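Local atomic coordinates of ethylbenzene dehydrogenase alpha-subunit (Aromatoleum aromaticum, PDB entry 2IVF), a protein that forms the molybdenum-containing alpha-subunit of a three-chain enzyme of the molybdopterin oxidoreductase family, holding two pterin guanine dinucleotides, a molybdenum atom and an iron-sulfur cluster. Residues T329-L334 / A812-D817; P380-T385 / T400-L405. All coordinates share one frame; numbering follows the deposited sequence.

Contact 1: T329-L334 / A812-D817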
loop_
_atom_site.group_PDB
_atom_site.type_symbol
_atom_site.label_atom_id
_atom_site.label_comp_id
_atom_site.label_asym_id
_atom_site.label_seq_id
_atom_site.Cartn_x
_atom_site.Cartn_y
_atom_site.Cartn_z
ATOM N N THR A 329 -10.002 26.049 27.834
ATOM C CA THR A 329 -9.373 26.865 26.806
ATOM C C THR A 329 -9.153 28.298 27.237
ATOM O O THR A 329 -9.560 28.705 28.316
ATOM C CB THR A 329 -10.212 26.923 25.514
ATOM O OG1 THR A 329 -11.277 27.859 25.719
ATOM C CG2 THR A 329 -10.758 25.547 25.119
ATOM N N ASP A 330 -8.472 29.037 26.360
ATOM C CA ASP A 330 -8.185 30.427 26.587
ATOM C C ASP A 330 -9.339 31.305 26.137
ATOM O O ASP A 330 -9.256 32.511 26.281
ATOM C CB ASP A 330 -6.863 30.846 25.935
ATOM C CG ASP A 330 -6.888 30.818 24.417
ATOM O OD1 ASP A 330 -7.745 30.106 23.831
ATOM O OD2 ASP A 330 -6.024 31.519 23.812
ATOM N N LEU A 331 -10.424 30.710 25.629
ATOM C CA LEU A 331 -11.530 31.521 25.125
ATOM C C LEU A 331 -12.088 32.524 26.150
ATOM O O LEU A 331 -12.478 33.618 25.781
ATOM C CB LEU A 331 -12.651 30.660 24.495
ATOM C CG LEU A 331 -12.331 29.785 23.275
ATOM C CD1 LEU A 331 -13.647 29.464 22.556
ATOM C CD2 LEU A 331 -11.334 30.382 22.340
ATOM N N PRO A 332 -12.173 32.156 27.444
ATOM C CA PRO A 332 -12.580 33.189 28.414
ATOM C C PRO A 332 -11.469 34.094 28.968
ATOM O O PRO A 332 -11.764 34.931 29.799
ATOM C CB PRO A 332 -13.162 32.357 29.559
ATOM C CG PRO A 332 -12.349 31.145 29.537
ATOM C CD PRO A 332 -12.095 30.823 28.087
ATOM N N LEU A 333 -10.217 33.939 28.545
ATOM C CA LEU A 333 -9.162 34.767 29.131
ATOM C C LEU A 333 -9.212 36.136 28.488
ATOM O O LEU A 333 -9.519 36.264 27.295
ATOM C CB LEU A 333 -7.777 34.156 28.968
ATOM C CG LEU A 333 -7.531 32.860 29.752
ATOM C CD1 LEU A 333 -6.142 32.322 29.478
ATOM C CD2 LEU A 333 -7.709 33.055 31.277
ATOM N N LEU A 334 -8.897 37.140 29.291
ATOM C CA LEU A 334 -8.993 38.526 28.868
ATOM C C LEU A 334 -7.741 39.019 28.162
ATOM O O LEU A 334 -6.604 38.717 28.554
ATOM C CB LEU A 334 -9.275 39.400 30.057
ATOM C CG LEU A 334 -10.608 39.207 30.776
ATOM C CD1 LEU A 334 -10.574 40.093 32.057
ATOM C CD2 LEU A 334 -11.782 39.600 29.872
ATOM N N ALA A 812 -5.827 25.086 26.620
ATOM C CA ALA A 812 -5.810 24.786 25.197
ATOM C C ALA A 812 -6.009 26.163 24.573
ATOM O O ALA A 812 -7.028 26.788 24.804
ATOM C CB ALA A 812 -6.898 23.852 24.828
ATOM N N GLN A 813 -5.027 26.607 23.811
ATOM C CA GLN A 813 -4.831 28.018 23.576
ATOM C C GLN A 813 -4.990 28.356 22.114
ATOM O O GLN A 813 -4.169 27.984 21.309
ATOM C CB GLN A 813 -3.458 28.418 24.044
ATOM C CG GLN A 813 -3.247 29.887 23.956
ATOM C CD GLN A 813 -1.947 30.338 24.530
ATOM O OE1 GLN A 813 -1.394 29.677 25.411
ATOM N NE2 GLN A 813 -1.452 31.481 24.057
ATOM N N PHE A 814 -6.093 29.021 21.792
ATOM C CA PHE A 814 -6.372 29.468 20.438
ATOM C C PHE A 814 -5.874 30.836 20.075
ATOM O O PHE A 814 -5.776 31.117 18.887
ATOM C CB PHE A 814 -7.843 29.332 20.181
ATOM C CG PHE A 814 -8.279 27.927 20.318
ATOM C CD1 PHE A 814 -8.065 27.042 19.288
ATOM C CD2 PHE A 814 -8.759 27.458 21.509
ATOM C CE1 PHE A 814 -8.366 25.725 19.416
ATOM C CE2 PHE A 814 -9.067 26.129 21.639
ATOM C CZ PHE A 814 -8.881 25.265 20.578
ATOM N N TYR A 815 -5.560 31.654 21.078
ATOM C CA TYR A 815 -4.981 32.977 20.846
ATOM C C TYR A 815 -3.476 32.982 21.126
ATOM O O TYR A 815 -3.057 32.823 22.278
ATOM C CB TYR A 815 -5.745 34.001 21.667
ATOM C CG TYR A 815 -5.423 35.436 21.347
ATOM C CD1 TYR A 815 -5.670 35.964 20.089
ATOM C CD2 TYR A 815 -4.893 36.267 22.298
ATOM C CE1 TYR A 815 -5.356 37.307 19.794
ATOM C CE2 TYR A 815 -4.584 37.582 22.009
ATOM C CZ TYR A 815 -4.827 38.103 20.769
ATOM O OH TYR A 815 -4.535 39.437 20.497
ATOM N N LEU A 816 -2.657 33.142 20.082
ATOM C CA LEU A 816 -1.186 33.199 20.254
ATOM C C LEU A 816 -0.775 34.647 20.133
ATOM O O LEU A 816 -0.745 35.206 19.042
ATOM C CB LEU A 816 -0.456 32.328 19.244
ATOM C CG LEU A 816 -0.961 30.875 19.240
ATOM C CD1 LEU A 816 -0.378 30.072 18.062
ATOM C CD2 LEU A 816 -0.638 30.157 20.549
ATOM N N ASP A 817 -0.502 35.256 21.273
ATOM C CA ASP A 817 -0.311 36.724 21.337
ATOM C C ASP A 817 1.148 37.167 21.222
ATOM O O ASP A 817 1.493 38.276 21.584
ATOM C CB ASP A 817 -1.034 37.312 22.542
ATOM C CG ASP A 817 -0.314 37.069 23.867
ATOM O OD1 ASP A 817 0.424 36.051 24.002
ATOM O OD2 ASP A 817 -0.476 37.906 24.770
#
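An ST turn at T329 overlaps a type I beta turn, D330 to L333, in one half of this buried contact between two loops. T329, D330 and L331 meet A812 to Y815 of the distant segment. T329 and A812 form a single beta bridge, in which D330 N donates to A812 O at 3.1 Å. The bond is bent, 140° at the hydrogen. The carboxylate of D330 adds two more hydrogen bonds. It takes two successive backbone N-H groups, one on each oxygen. F814 N reaches OD1 of D330 at 2.8 Å from above the carboxylate plane. Y815 N reaches OD2 of D330, also at 2.8 Å, on its syn lone pair. The CG of D330 lies between its own N and carbonyl carbon (chi1 67°), which turns the carboxylate onto this backbone. Two N-H donors on one carboxylate fix its rotation and probably favour the charged form. The F814 ring lies beside it. CG2 of T329 comes to the ring edge, in plane, 3.9 Å from CE2 of F814. CD2 of L331 approaches the same ring obliquely. T329 OG1 accepts from L331 N at 3.0 Å, closing the ST turn, and is also bonded to V325 O. Helix 454-467 packs on F814 through L463 and A466, and V401 of helix 401-408 touches D330 and Y815. The loop between helix 322-328 and strand 334-336 here lies against that between helices 796-800 and 819-824.

Contact 2: P380-T385 / T400-L405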
loop_
_atom_site.group_PDB
_atom_site.type_symbol
_atom_site.label_atom_id
_atom_site.label_comp_id
_atom_site.label_asym_id
_atom_site.label_seq_id
_atom_site.Cartn_x
_atom_site.Cartn_y
_atom_site.Cartn_z
ATOM N N PRO A 380 -16.799 31.780 34.015
ATOM C CA PRO A 380 -16.216 32.992 33.441
ATOM C C PRO A 380 -17.095 33.592 32.360
ATOM O O PRO A 380 -17.821 32.867 31.693
ATOM C CB PRO A 380 -14.896 32.500 32.826
ATOM C CG PRO A 380 -14.638 31.177 33.442
ATOM C CD PRO A 380 -15.947 30.602 33.813
ATOM N N ALA A 381 -16.991 34.898 32.166
ATOM C CA ALA A 381 -17.616 35.575 31.025
ATOM C C ALA A 381 -17.033 35.036 29.736
ATOM O O ALA A 381 -15.853 34.663 29.695
ATOM C CB ALA A 381 -17.378 37.102 31.091
ATOM N N LEU A 382 -17.858 34.982 28.697
ATOM C CA LEU A 382 -17.382 34.749 27.338
ATOM C C LEU A 382 -17.701 35.992 26.531
ATOM O O LEU A 382 -16.797 36.708 26.079
ATOM C CB LEU A 382 -18.040 33.518 26.719
ATOM C CG LEU A 382 -17.432 32.183 27.149
ATOM C CD1 LEU A 382 -18.092 31.074 26.392
ATOM C CD2 LEU A 382 -15.905 32.130 26.943
ATOM N N GLU A 383 -18.988 36.272 26.367
ATOM C CA GLU A 383 -19.389 37.426 25.586
ATOM C C GLU A 383 -19.129 38.695 26.381
ATOM O O GLU A 383 -19.314 38.730 27.598
ATOM C CB GLU A 383 -20.866 37.326 25.180
ATOM C CG GLU A 383 -21.186 36.138 24.206
ATOM C CD GLU A 383 -21.458 34.822 24.918
ATOM O OE1 GLU A 383 -21.232 34.767 26.145
ATOM O OE2 GLU A 383 -21.901 33.833 24.243
ATOM N N GLY A 384 -18.688 39.747 25.704
ATOM C CA GLY A 384 -18.645 41.059 26.326
ATOM C C GLY A 384 -17.362 41.842 26.151
ATOM O O GLY A 384 -16.298 41.310 25.831
ATOM N N THR A 385 -17.477 43.134 26.363
ATOM C CA THR A 385 -16.303 43.965 26.448
ATOM C C THR A 385 -16.377 44.666 27.782
ATOM O O THR A 385 -17.432 45.135 28.187
ATOM C CB THR A 385 -16.194 44.926 25.245
ATOM O OG1 THR A 385 -16.228 44.148 24.031
ATOM C CG2 THR A 385 -14.878 45.665 25.297
ATOM N N THR A 400 -12.631 39.026 26.099
ATOM C CA THR A 400 -12.202 37.657 26.071
ATOM C C THR A 400 -11.709 37.314 24.673
ATOM O O THR A 400 -12.108 37.954 23.695
ATOM C CB THR A 400 -13.369 36.712 26.423
ATOM O OG1 THR A 400 -14.401 36.823 25.444
ATOM C CG2 THR A 400 -13.932 37.030 27.805
ATOM N N VAL A 401 -10.853 36.296 24.581
ATOM C CA VAL A 401 -10.473 35.772 23.312
ATOM C C VAL A 401 -11.727 35.437 22.519
ATOM O O VAL A 401 -11.809 35.752 21.332
ATOM C CB VAL A 401 -9.629 34.507 23.448
ATOM C CG1 VAL A 401 -9.475 33.816 22.079
ATOM C CG2 VAL A 401 -8.263 34.862 24.088
ATOM N N PHE A 402 -12.687 34.802 23.190
ATOM C CA PHE A 402 -13.979 34.458 22.582
ATOM C C PHE A 402 -14.664 35.639 21.878
ATOM O O PHE A 402 -15.218 35.473 20.774
ATOM C CB PHE A 402 -14.932 33.889 23.642
ATOM C CG PHE A 402 -16.211 33.335 23.073
ATOM C CD1 PHE A 402 -16.266 32.032 22.624
ATOM C CD2 PHE A 402 -17.351 34.127 22.982
ATOM C CE1 PHE A 402 -17.440 31.497 22.112
ATOM C CE2 PHE A 402 -18.533 33.588 22.462
ATOM C CZ PHE A 402 -18.568 32.288 22.041
ATOM N N GLU A 403 -14.662 36.791 22.542
ATOM C CA GLU A 403 -15.269 38.007 21.986
ATOM C C GLU A 403 -14.505 38.464 20.740
ATOM O O GLU A 403 -15.124 38.878 19.751
ATOM C CB GLU A 403 -15.352 39.109 23.039
ATOM C CG GLU A 403 -16.025 40.388 22.540
ATOM C CD GLU A 403 -17.542 40.300 22.341
ATOM O OE1 GLU A 403 -18.208 39.355 22.815
ATOM O OE2 GLU A 403 -18.074 41.232 21.698
ATOM N N GLY A 404 -13.177 38.348 20.753
ATOM C CA GLY A 404 -12.385 38.595 19.555
ATOM C C GLY A 404 -12.737 37.591 18.464
ATOM O O GLY A 404 -12.915 37.927 17.299
ATOM N N LEU A 405 -12.829 36.341 18.846
ATOM C CA LEU A 405 -13.185 35.324 17.897
ATOM C C LEU A 405 -14.543 35.547 17.255
ATOM O O LEU A 405 -14.708 35.241 16.054
ATOM C CB LEU A 405 -13.163 33.984 18.584
ATOM C CG LEU A 405 -13.359 32.774 17.706
ATOM C CD1 LEU A 405 -12.249 32.630 16.633
ATOM C CD2 LEU A 405 -13.378 31.553 18.641
#
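The backbone of 380-385 is an irregular loop that passes the start of helix 401-408, with L382 nearest F402 and E383 nearest E403 by their CA atoms, 5.5 Å apart for the second pair. T400 is the N-cap of that helix. Its OG1 accepts from E403 N at 2.9 Å and donates to L382 O at 2.5 Å, a very short bond whose exact length is doubtful. The capping hydroxyl so also meets the loop. Its chi1 of 63° sets OG1 between the backbone N and the carbonyl carbon, on the side of E403 N. E403, in the first turn, holds the loop by one bond. Its OE1 accepts from G384 N at 3.0 Å, nearly straight at 167°, but from well above the carboxylate plane. The same oxygen has a salt bridge to R406. The carbonyl O of G384 is buried here without a partner. L382 supplies the apolar part. Its CD1 sits over the centre of the F402 ring face, 4.3 Å from the centroid, in a CH-pi contact, and its CB is 3.8 Å from CD2 of F402. E383 runs alongside F402 and points the same way, its carboxylate steeply inclined to the ring. That carboxylate is salt-bridged to R322. Helix 322-328 lies against L382 through V325 and C326, F320 meets the F402 ring, and A381 is backbone hydrogen-bonded to F359 of strand 356-360.

From the N terminus the chain leaves helix 322-328 and enters 329-334, the first half of contact 1. It then runs through strands 334-336, 356-360 and 365-369 to 380-385. The short excursion over strands 385-389 and 395-400 is closed by contact 2, where the chain returns at 400-405. Contact 1 closes only at 812-817, 478 residues on, so contact 2 is nested inside its loop. The two centres are about 10 Å apart. They touch directly: L331 O is 2.9 Å from F402 N, a probable hydrogen bond, and L333 O probably bonds to V401 N. Helix 401-408 thus joins the nearby loop 380-385 to the long-range contact.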